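Local coordinates for protein 4-alpha-glucanotransferase (Aquifex aeolicus, PDB 1TZ7) that is an amylomaltase, also called disproportionating enzyme or D-enzyme, whose core is an eight-stranded parallel beta/alpha barrel, at residues G373-E378 and S386-H391; A380-E385 and E418-R423; N397-S402 and R443-S448. One frame throughout, in Å; residues are numbered along the deposited sequence.

Contact 1: residues G373-E378 and S386-H391; sequences GSRVIE and SEHLPH
Arg375 reaches out of strand 373-376 to the turn at Glu387 and His388, and its side chain makes a series of contacts along the way. Its CB sits 4.0 Å from His388 ND1. A bend about the CB-CG bond (chi2 -74°) carries CD over the face of the imidazole: CD lies 4.2 Å from the centroid of the His388 ring and only 10° off the ring normal, a CH-pi contact. NE comes next, 3.6 Å from Glu387 OE2, a long salt bridge in which the oxygen stands over one face of the guanidinium, so charge rather than a directed N-H holds the pair. At the tip the two nitrogens part company. NH2 makes a weak hydrogen bond of 2.9 Å to the backbone Glu387 O, while NH1 pairs with Glu394 beyond the segment.

His388 is engaged at its edge as well as its face. Val376 N donates to His388 ND1 over 3.0 Å in a nearly straight bond (169°) that lies close to the ring plane. The turn presenting this ring is a type I beta turn from Ser386 to Leu389, reinforced by an ST turn in which His388 N bonds to Ser386 OG. Further along, Ile377 CD1 meets Pro390 CG at 4.1 Å, a branched chain against a rigid ring, both suited to a buried apolar spot.

Arginine fits here because one residue supplies methylene groups for the imidazole and a cation for Glu387 and Glu394. The straight bond from Val376 N makes His388 ND1 more probably an acceptor, although ND1 also lies 3.3 Å from Val376 O in a poorer, weak geometry. The two carboxylates would probably offset the charge of the largely buried guanidinium.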
loop_
_atom_site.group_PDB
_atom_site.type_symbol
_atom_site.label_atom_id
_atom_site.label_comp_id
_atom_site.label_asym_id
_atom_site.label_seq_id
_atom_site.Cartn_x
_atom_site.Cartn_y
_atom_site.Cartn_z
ATOM N N GLY A 373 9.568 3.670 -13.810
ATOM C CA GLY A 373 8.196 3.284 -14.069
ATOM C C GLY A 373 7.909 1.860 -13.628
ATOM O O GLY A 373 8.761 1.193 -13.036
ATOM N N SER A 374 6.701 1.402 -13.916
ATOM C CA SER A 374 6.302 0.029 -13.637
ATOM C C SER A 374 6.015 -0.705 -14.956
ATOM O O SER A 374 5.450 -0.136 -15.882
ATOM C CB SER A 374 5.047 0.012 -12.742
ATOM O OG SER A 374 5.330 0.534 -11.455
ATOM N N ARG A 375 6.421 -1.966 -15.025
ATOM C CA ARG A 375 6.020 -2.848 -16.121
ATOM C C ARG A 375 5.558 -4.192 -15.571
ATOM O O ARG A 375 6.020 -4.639 -14.531
ATOM C CB ARG A 375 7.178 -3.060 -17.097
ATOM C CG ARG A 375 7.758 -1.781 -17.670
ATOM C CD ARG A 375 6.884 -1.112 -18.720
ATOM N NE ARG A 375 7.374 0.226 -19.040
ATOM C CZ ARG A 375 8.344 0.488 -19.925
ATOM N NH1 ARG A 375 8.723 1.740 -20.137
ATOM N NH2 ARG A 375 8.930 -0.497 -20.601
ATOM N N VAL A 376 4.642 -4.827 -16.285
ATOM C CA VAL A 376 4.023 -6.063 -15.829
ATOM C C VAL A 376 3.947 -7.027 -16.998
ATOM O O VAL A 376 3.321 -6.734 -18.006
ATOM C CB VAL A 376 2.588 -5.806 -15.267
ATOM C CG1 VAL A 376 2.023 -7.069 -14.623
ATOM C CG2 VAL A 376 2.605 -4.664 -14.257
ATOM N N ILE A 377 4.592 -8.178 -16.867
ATOM C CA ILE A 377 4.716 -9.105 -17.994
ATOM C C ILE A 377 3.366 -9.720 -18.376
ATOM O O ILE A 377 3.189 -10.198 -19.496
ATOM C CB ILE A 377 5.748 -10.210 -17.687
ATOM C CG1 ILE A 377 6.188 -10.893 -18.983
ATOM C CG2 ILE A 377 5.175 -11.230 -16.708
ATOM C CD1 ILE A 377 7.510 -11.566 -18.888
ATOM N N GLU A 378 2.417 -9.691 -17.445
ATOM C CA GLU A 378 1.045 -10.139 -17.725
ATOM C C GLU A 378 0.363 -9.286 -18.822
ATOM O O GLU A 378 -0.559 -9.748 -19.490
ATOM C CB GLU A 378 0.207 -10.100 -16.443
ATOM C CG GLU A 378 -1.071 -10.899 -16.525
ATOM C CD GLU A 378 -1.771 -11.015 -15.194
ATOM O OE1 GLU A 378 -2.890 -10.480 -15.065
ATOM O OE2 GLU A 378 -1.204 -11.647 -14.275
ATOM N N SER A 386 4.316 -4.596 -27.372
ATOM C CA SER A 386 4.004 -4.094 -26.033
ATOM C C SER A 386 5.266 -3.639 -25.306
ATOM O O SER A 386 6.314 -4.290 -25.384
ATOM C CB SER A 386 3.303 -5.179 -25.210
ATOM O OG SER A 386 3.218 -4.806 -23.846
ATOM N N GLU A 387 5.162 -2.522 -24.597
ATOM C CA GLU A 387 6.277 -2.000 -23.824
ATOM C C GLU A 387 6.551 -2.869 -22.577
ATOM O O GLU A 387 7.536 -2.660 -21.874
ATOM C CB GLU A 387 6.010 -0.534 -23.415
ATOM C CG GLU A 387 4.933 -0.356 -22.353
ATOM C CD GLU A 387 4.504 1.101 -22.185
ATOM O OE1 GLU A 387 3.813 1.626 -23.080
ATOM O OE2 GLU A 387 4.854 1.714 -21.160
ATOM N N HIS A 388 5.674 -3.839 -22.320
ATOM C CA HIS A 388 5.831 -4.729 -21.183
ATOM C C HIS A 388 6.527 -6.047 -21.568
ATOM O O HIS A 388 6.756 -6.904 -20.717
ATOM C CB HIS A 388 4.474 -5.028 -20.553
ATOM C CG HIS A 388 3.750 -3.811 -20.073
ATOM N ND1 HIS A 388 3.518 -3.561 -18.737
ATOM C CD2 HIS A 388 3.197 -2.776 -20.750
ATOM C CE1 HIS A 388 2.855 -2.424 -18.613
ATOM N NE2 HIS A 388 2.648 -1.928 -19.819
ATOM N N LEU A 389 6.855 -6.205 -22.845
ATOM C CA LEU A 389 7.729 -7.301 -23.268
ATOM C C LEU A 389 9.158 -7.069 -22.722
ATOM O O LEU A 389 9.647 -5.941 -22.706
ATOM C CB LEU A 389 7.757 -7.416 -24.798
ATOM C CG LEU A 389 6.487 -8.007 -25.434
ATOM C CD1 LEU A 389 6.418 -7.681 -26.916
ATOM C CD2 LEU A 389 6.425 -9.509 -25.213
ATOM N N PRO A 390 9.803 -8.138 -22.262
ATOM C CA PRO A 390 11.139 -8.043 -21.655
ATOM C C PRO A 390 12.117 -7.176 -22.448
ATOM O O PRO A 390 12.812 -6.347 -21.862
ATOM C CB PRO A 390 11.609 -9.489 -21.632
ATOM C CG PRO A 390 10.361 -10.286 -21.530
ATOM C CD PRO A 390 9.298 -9.520 -22.267
ATOM N N HIS A 391 12.161 -7.354 -23.764
ATOM C CA HIS A 391 13.142 -6.648 -24.585
ATOM C C HIS A 391 12.846 -5.155 -24.757
ATOM O O HIS A 391 13.668 -4.418 -25.304
ATOM C CB HIS A 391 13.318 -7.341 -25.942
ATOM C CG HIS A 391 12.247 -7.041 -26.951
ATOM N ND1 HIS A 391 11.397 -8.009 -27.434
ATOM C CD2 HIS A 391 11.936 -5.903 -27.620
ATOM C CE1 HIS A 391 10.591 -7.475 -28.335
ATOM N NE2 HIS A 391 10.897 -6.200 -28.464
#

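Contact 2: residues A380-E385 and E418-R423; sequences AFYDKE and EESRKR
The carbonyl of Phe381 faces the first turn of helix 418-428 and collects the polar contacts of Ser420. Ser420 OG gives Phe381 O a weak hydrogen bond of 3.2 Å, and Ser420 CA adds a CA-H...O contact at 3.3 Å to the same Phe381 O. A small serine suits this position, since it lets the loop backbone come close to the helix while still offering a donor.

Charged and polar contacts centre on Arg423, one turn further along. Its chain bends at chi3 (-127°), turning the guanidinium across the loop backbone, with Phe381 O and Tyr382 CA over one face and Lys384 N near its edge. Arg423 NH2 approaches Tyr382 O to 2.8 Å. Within the helix, Arg423 NH1 makes a weak bond to Glu419 O at 2.8 Å, and Arg423 NH2 forms a salt bridge with Glu419 OE1 at 3.6 Å, so Glu419 helps to fix the group that meets the loop.

Contacts of the two aromatic residues complete the set. The edge of the Tyr382 ring meets serine, with CD2 3.4 Å from Ser420 OG, while the Tyr382 hydroxyl bonds to Trp412. In Phe381 it is the CB methylene that meets Ser420 O, at 3.8 Å, and the buried ring packs on Leu424 and Tyr427 of the same helix.

Asp383 forms an Asx turn with Glu385 N, tightening the exposed bend of the chain. Here the irregular connection between two neighbouring parallel strands of the beta/alpha barrel, with no regular helix of its own, lies against the first turn of helix 418-428, outside the sheet.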
loop_
_atom_site.group_PDB
_atom_site.type_symbol
_atom_site.label_atom_id
_atom_site.label_comp_id
_atom_site.label_asym_id
_atom_site.label_seq_id
_atom_site.Cartn_x
_atom_site.Cartn_y
_atom_site.Cartn_z
ATOM N N ALA A 380 1.966 -8.184 -21.467
ATOM C CA ALA A 380 2.976 -8.146 -22.542
ATOM C C ALA A 380 2.504 -8.794 -23.852
ATOM O O ALA A 380 3.109 -8.585 -24.906
ATOM C CB ALA A 380 4.268 -8.798 -22.074
ATOM N N PHE A 381 1.430 -9.572 -23.788
ATOM C CA PHE A 381 1.087 -10.481 -24.890
ATOM C C PHE A 381 -0.291 -10.189 -25.509
ATOM O O PHE A 381 -0.876 -11.046 -26.180
ATOM C CB PHE A 381 1.177 -11.925 -24.411
ATOM C CG PHE A 381 2.489 -12.256 -23.791
ATOM C CD1 PHE A 381 2.631 -12.308 -22.410
ATOM C CD2 PHE A 381 3.603 -12.482 -24.584
ATOM C CE1 PHE A 381 3.855 -12.596 -21.836
ATOM C CE2 PHE A 381 4.829 -12.772 -24.014
ATOM C CZ PHE A 381 4.955 -12.828 -22.641
ATOM N N TYR A 382 -0.793 -8.971 -25.293
ATOM C CA TYR A 382 -1.992 -8.492 -25.996
ATOM C C TYR A 382 -1.615 -7.767 -27.289
ATOM O O TYR A 382 -2.459 -7.542 -28.148
ATOM C CB TYR A 382 -2.801 -7.551 -25.097
ATOM C CG TYR A 382 -3.236 -8.174 -23.793
ATOM C CD1 TYR A 382 -3.024 -7.522 -22.588
ATOM C CD2 TYR A 382 -3.863 -9.414 -23.765
ATOM C CE1 TYR A 382 -3.421 -8.084 -21.391
ATOM C CE2 TYR A 382 -4.264 -9.988 -22.570
ATOM C CZ TYR A 382 -4.039 -9.319 -21.388
ATOM O OH TYR A 382 -4.430 -9.876 -20.202
ATOM N N ASP A 383 -0.337 -7.408 -27.414
ATOM C CA ASP A 383 0.160 -6.690 -28.591
ATOM C C ASP A 383 1.630 -7.057 -28.855
ATOM O O ASP A 383 2.406 -7.267 -27.917
ATOM C CB ASP A 383 0.027 -5.177 -28.379
ATOM C CG ASP A 383 0.311 -4.386 -29.639
ATOM O OD1 ASP A 383 1.485 -4.027 -29.863
ATOM O OD2 ASP A 383 -0.576 -4.076 -30.464
ATOM N N LYS A 384 2.007 -7.130 -30.133
ATOM C CA LYS A 384 3.310 -7.697 -30.519
ATOM C C LYS A 384 4.493 -6.785 -30.139
ATOM O O LYS A 384 5.629 -7.258 -30.007
ATOM C CB LYS A 384 3.348 -7.996 -32.021
ATOM C CG LYS A 384 4.500 -8.934 -32.434
ATOM C CD LYS A 384 4.261 -9.563 -33.805
ATOM C CE LYS A 384 5.053 -8.848 -34.896
ATOM N NZ LYS A 384 4.836 -9.461 -36.240
ATOM N N GLU A 385 4.223 -5.490 -29.966
ATOM C CA GLU A 385 5.270 -4.524 -29.615
ATOM C C GLU A 385 5.003 -3.870 -28.250
ATOM O O GLU A 385 5.417 -2.737 -28.001
ATOM C CB GLU A 385 5.387 -3.452 -30.709
ATOM C CG GLU A 385 6.217 -3.897 -31.910
ATOM C CD GLU A 385 5.882 -3.129 -33.178
ATOM O OE1 GLU A 385 5.217 -3.705 -34.065
ATOM O OE2 GLU A 385 6.290 -1.954 -33.291
ATOM N N GLU A 418 -7.016 -17.218 -27.159
ATOM C CA GLU A 418 -6.151 -18.024 -28.033
ATOM C C GLU A 418 -5.067 -17.176 -28.720
ATOM O O GLU A 418 -3.946 -17.640 -28.923
ATOM C CB GLU A 418 -6.988 -18.755 -29.099
ATOM C CG GLU A 418 -7.500 -20.133 -28.670
ATOM C CD GLU A 418 -6.473 -20.926 -27.870
ATOM O OE1 GLU A 418 -5.404 -21.256 -28.429
ATOM O OE2 GLU A 418 -6.737 -21.217 -26.684
ATOM N N GLU A 419 -5.410 -15.939 -29.073
ATOM C CA GLU A 419 -4.499 -15.079 -29.832
ATOM C C GLU A 419 -3.343 -14.597 -28.963
ATOM O O GLU A 419 -2.204 -14.533 -29.415
ATOM C CB GLU A 419 -5.253 -13.874 -30.408
ATOM C CG GLU A 419 -4.773 -13.455 -31.792
ATOM C CD GLU A 419 -5.570 -12.295 -32.361
ATOM O OE1 GLU A 419 -5.223 -11.127 -32.065
ATOM O OE2 GLU A 419 -6.543 -12.550 -33.102
ATOM N N SER A 420 -3.644 -14.257 -27.716
ATOM C CA SER A 420 -2.627 -13.813 -26.779
ATOM C C SER A 420 -1.742 -14.985 -26.334
ATOM O O SER A 420 -0.556 -14.812 -26.081
ATOM C CB SER A 420 -3.280 -13.149 -25.574
ATOM O OG SER A 420 -3.947 -11.960 -25.960
ATOM N N ARG A 421 -2.337 -16.175 -26.248
ATOM C CA ARG A 421 -1.584 -17.402 -25.994
ATOM C C ARG A 421 -0.567 -17.647 -27.112
ATOM O O ARG A 421 0.567 -18.032 -26.853
ATOM C CB ARG A 421 -2.532 -18.604 -25.900
ATOM C CG ARG A 421 -3.093 -18.863 -24.519
ATOM C CD ARG A 421 -3.974 -20.122 -24.442
ATOM N NE ARG A 421 -4.565 -20.308 -23.112
ATOM C CZ ARG A 421 -4.705 -21.490 -22.504
ATOM N NH1 ARG A 421 -4.299 -22.614 -23.100
ATOM N NH2 ARG A 421 -5.254 -21.551 -21.296
ATOM N N LYS A 422 -0.989 -17.422 -28.354
ATOM C CA LYS A 422 -0.123 -17.631 -29.514
ATOM C C LYS A 422 1.096 -16.722 -29.439
ATOM O O LYS A 422 2.218 -17.153 -29.684
ATOM C CB LYS A 422 -0.889 -17.358 -30.804
ATOM C CG LYS A 422 -0.142 -17.763 -32.064
ATOM C CD LYS A 422 -1.078 -17.822 -33.279
ATOM C CE LYS A 422 -0.321 -17.565 -34.581
ATOM N NZ LYS A 422 -1.010 -18.158 -35.758
ATOM N N ARG A 423 0.860 -15.461 -29.094
ATOM C CA ARG A 423 1.925 -14.482 -28.962
ATOM C C ARG A 423 2.916 -14.886 -27.860
ATOM O O ARG A 423 4.126 -14.701 -28.001
ATOM C CB ARG A 423 1.326 -13.122 -28.631
ATOM C CG ARG A 423 0.794 -12.327 -29.844
ATOM C CD ARG A 423 0.673 -10.933 -29.532
ATOM N NE ARG A 423 -0.554 -10.166 -29.722
ATOM C CZ ARG A 423 -1.829 -10.531 -29.928
ATOM N NH1 ARG A 423 -2.322 -11.742 -29.833
ATOM N NH2 ARG A 423 -2.645 -9.535 -30.132
#

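Contact 3: residues N397-S402 and R443-S448; sequences NVYYTS and RLVLIS
Tyr399 and Val445 meet through matching torsions: Tyr399 holds CG anti to its amide nitrogen (chi1 -160°), swinging the ring toward the helix, and Val445 has CG1 in the same relation (chi1 166°), which leaves CG2 directed at that ring. Val445 CG2 then sits over the middle of one face, 4.1 Å from the centroid of the Tyr399 ring, in a CH-pi contact. The other methyl, Val445 CG1, rests 3.5 Å from the strand carbonyl Tyr399 O. A beta-branched valine is apt, because its two methyls serve ring and backbone at once without a long chain forcing strand and helix apart.

Thr401 CG2 extends the apolar patch, lying 4.1 Å from Val445 CG2, while Thr401 OG1 bonds to Asp459. At the ring's edge, Ser448 OG comes 3.3 Å from Tyr399 CD1. This hydroxyl is already used by the helix end, donating to Val445 O at 2.6 Å. The Tyr399 hydroxyl, likewise buried, bonds to His388 O.

Strand 397-400 and helix 437-447 run almost antiparallel, at 166° with 8.7 Å between the axes of the short segments, the usual relation in a beta/alpha barrel. The strand lies between 373-376 and 452-456 in the sheet; the helix covers its outer side, with Val445 also touching Ala453 and Leu446 facing helix 491-500.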
loop_
_atom_site.group_PDB
_atom_site.type_symbol
_atom_site.label_atom_id
_atom_site.label_comp_id
_atom_site.label_asym_id
_atom_site.label_seq_id
_atom_site.Cartn_x
_atom_site.Cartn_y
_atom_site.Cartn_z
ATOM N N ASN A 397 13.317 0.767 -14.354
ATOM C CA ASN A 397 11.957 0.271 -14.224
ATOM C C ASN A 397 11.887 -0.767 -13.128
ATOM O O ASN A 397 12.883 -1.441 -12.826
ATOM C CB ASN A 397 11.489 -0.360 -15.536
ATOM C CG ASN A 397 11.012 0.666 -16.544
ATOM O OD1 ASN A 397 10.175 1.439 -16.278
ATOM N ND2 ASN A 397 11.559 0.637 -17.663
ATOM N N VAL A 398 10.713 -0.891 -12.530
ATOM C CA VAL A 398 10.366 -2.048 -11.734
ATOM C C VAL A 398 9.476 -2.980 -12.580
ATOM O O VAL A 398 8.442 -2.566 -13.077
ATOM C CB VAL A 398 9.605 -1.625 -10.451
ATOM C CG1 VAL A 398 9.470 -2.802 -9.490
ATOM C CG2 VAL A 398 10.324 -0.446 -9.765
ATOM N N TYR A 399 9.905 -4.231 -12.734
ATOM C CA TYR A 399 9.245 -5.196 -13.639
ATOM C C TYR A 399 8.577 -6.288 -12.807
ATOM O O TYR A 399 9.256 -7.059 -12.131
ATOM C CB TYR A 399 10.294 -5.828 -14.563
ATOM C CG TYR A 399 9.775 -6.469 -15.857
ATOM C CD1 TYR A 399 10.624 -7.247 -16.643
ATOM C CD2 TYR A 399 8.458 -6.291 -16.293
ATOM C CE1 TYR A 399 10.187 -7.832 -17.820
ATOM C CE2 TYR A 399 8.013 -6.873 -17.473
ATOM C CZ TYR A 399 8.898 -7.648 -18.233
ATOM O OH TYR A 399 8.487 -8.232 -19.399
ATOM N N TYR A 400 7.250 -6.344 -12.869
ATOM C CA TYR A 400 6.461 -7.306 -12.089
ATOM C C TYR A 400 6.051 -8.485 -12.956
ATOM O O TYR A 400 5.837 -8.331 -14.152
ATOM C CB TYR A 400 5.198 -6.622 -11.536
ATOM C CG TYR A 400 5.487 -5.497 -10.571
ATOM C CD1 TYR A 400 5.762 -4.213 -11.028
ATOM C CD2 TYR A 400 5.491 -5.720 -9.199
ATOM C CE1 TYR A 400 6.029 -3.176 -10.140
ATOM C CE2 TYR A 400 5.758 -4.693 -8.303
ATOM C CZ TYR A 400 6.027 -3.425 -8.778
ATOM O OH TYR A 400 6.301 -2.404 -7.884
ATOM N N THR A 401 5.928 -9.664 -12.347
ATOM C CA THR A 401 5.203 -10.762 -12.978
ATOM C C THR A 401 3.731 -10.411 -13.014
ATOM O O THR A 401 3.097 -10.436 -14.066
ATOM C CB THR A 401 5.417 -12.100 -12.202
ATOM O OG1 THR A 401 5.092 -11.930 -10.819
ATOM C CG2 THR A 401 6.886 -12.504 -12.195
ATOM N N SER A 402 3.194 -10.079 -11.849
ATOM C CA SER A 402 1.844 -9.551 -11.742
ATOM C C SER A 402 1.729 -8.714 -10.468
ATOM O O SER A 402 2.678 -8.633 -9.679
ATOM C CB SER A 402 0.817 -10.696 -11.736
ATOM O OG SER A 402 1.044 -11.586 -10.662
ATOM N N ARG A 443 11.395 -16.224 -15.413
ATOM C CA ARG A 443 12.678 -16.158 -16.126
ATOM C C ARG A 443 12.760 -14.927 -17.030
ATOM O O ARG A 443 13.783 -14.263 -17.079
ATOM C CB ARG A 443 12.891 -17.411 -16.961
ATOM C CG ARG A 443 13.301 -18.630 -16.159
ATOM C CD ARG A 443 13.513 -19.870 -17.003
ATOM N NE ARG A 443 13.704 -21.067 -16.188
ATOM C CZ ARG A 443 14.889 -21.528 -15.788
ATOM N NH1 ARG A 443 16.007 -20.896 -16.124
ATOM N NH2 ARG A 443 14.956 -22.630 -15.048
ATOM N N LEU A 444 11.667 -14.634 -17.744
ATOM C CA LEU A 444 11.619 -13.481 -18.659
ATOM C C LEU A 444 11.784 -12.159 -17.886
ATOM O O LEU A 444 12.472 -11.241 -18.337
ATOM C CB LEU A 444 10.286 -13.468 -19.428
ATOM C CG LEU A 444 10.277 -13.845 -20.929
ATOM C CD1 LEU A 444 11.511 -14.590 -21.359
ATOM C CD2 LEU A 444 9.037 -14.641 -21.258
ATOM N N VAL A 445 11.146 -12.074 -16.732
ATOM C CA VAL A 445 11.254 -10.897 -15.898
ATOM C C VAL A 445 12.695 -10.758 -15.338
ATOM O O VAL A 445 13.262 -9.668 -15.327
ATOM C CB VAL A 445 10.225 -10.944 -14.740
ATOM C CG1 VAL A 445 10.556 -9.908 -13.673
ATOM C CG2 VAL A 445 8.821 -10.727 -15.278
ATOM N N LEU A 446 13.272 -11.876 -14.899
ATOM C CA LEU A 446 14.597 -11.868 -14.280
ATOM C C LEU A 446 15.709 -11.582 -15.297
ATOM O O LEU A 446 16.698 -10.933 -14.968
ATOM C CB LEU A 446 14.876 -13.208 -13.578
ATOM C CG LEU A 446 13.986 -13.566 -12.380
ATOM C CD1 LEU A 446 14.340 -14.955 -11.855
ATOM C CD2 LEU A 446 14.100 -12.548 -11.288
ATOM N N ILE A 447 15.544 -12.072 -16.527
ATOM C CA ILE A 447 16.567 -11.911 -17.569
ATOM C C ILE A 447 16.589 -10.480 -18.127
ATOM O O ILE A 447 17.558 -10.073 -18.761
ATOM C CB ILE A 447 16.346 -12.931 -18.733
ATOM C CG1 ILE A 447 17.626 -13.068 -19.571
ATOM C CG2 ILE A 447 15.195 -12.490 -19.622
ATOM C CD1 ILE A 447 17.608 -14.221 -20.529
ATOM N N SER A 448 15.512 -9.736 -17.890
ATOM C CA SER A 448 15.405 -8.357 -18.368
ATOM C C SER A 448 16.470 -7.485 -17.734
ATOM O O SER A 448 17.131 -7.893 -16.781
ATOM C CB SER A 448 14.034 -7.795 -18.036
ATOM O OG SER A 448 13.946 -7.492 -16.663
#

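How the contacts relate
From the N terminus, strand 373-376 opens the series, and contact 1 closes the first loop when residues 386-391 fold back on it. Contact 2 starts inside that loop, at 380-385, and closes only at helix 418-428, so the two cross. Contact 3 begins after contact 1 has closed; it runs from strand 397-400 to helix 437-447 and crosses contact 2 in turn. No contact nests within another. Strand pairing brings contacts 1 and 3 together, their centres about 8 Å apart, whereas contact 2 joins contact 1 through Leu389 against Ala380 and Lys384. Together they tie two adjacent barrel strands, their connecting loop and two successive outer helices.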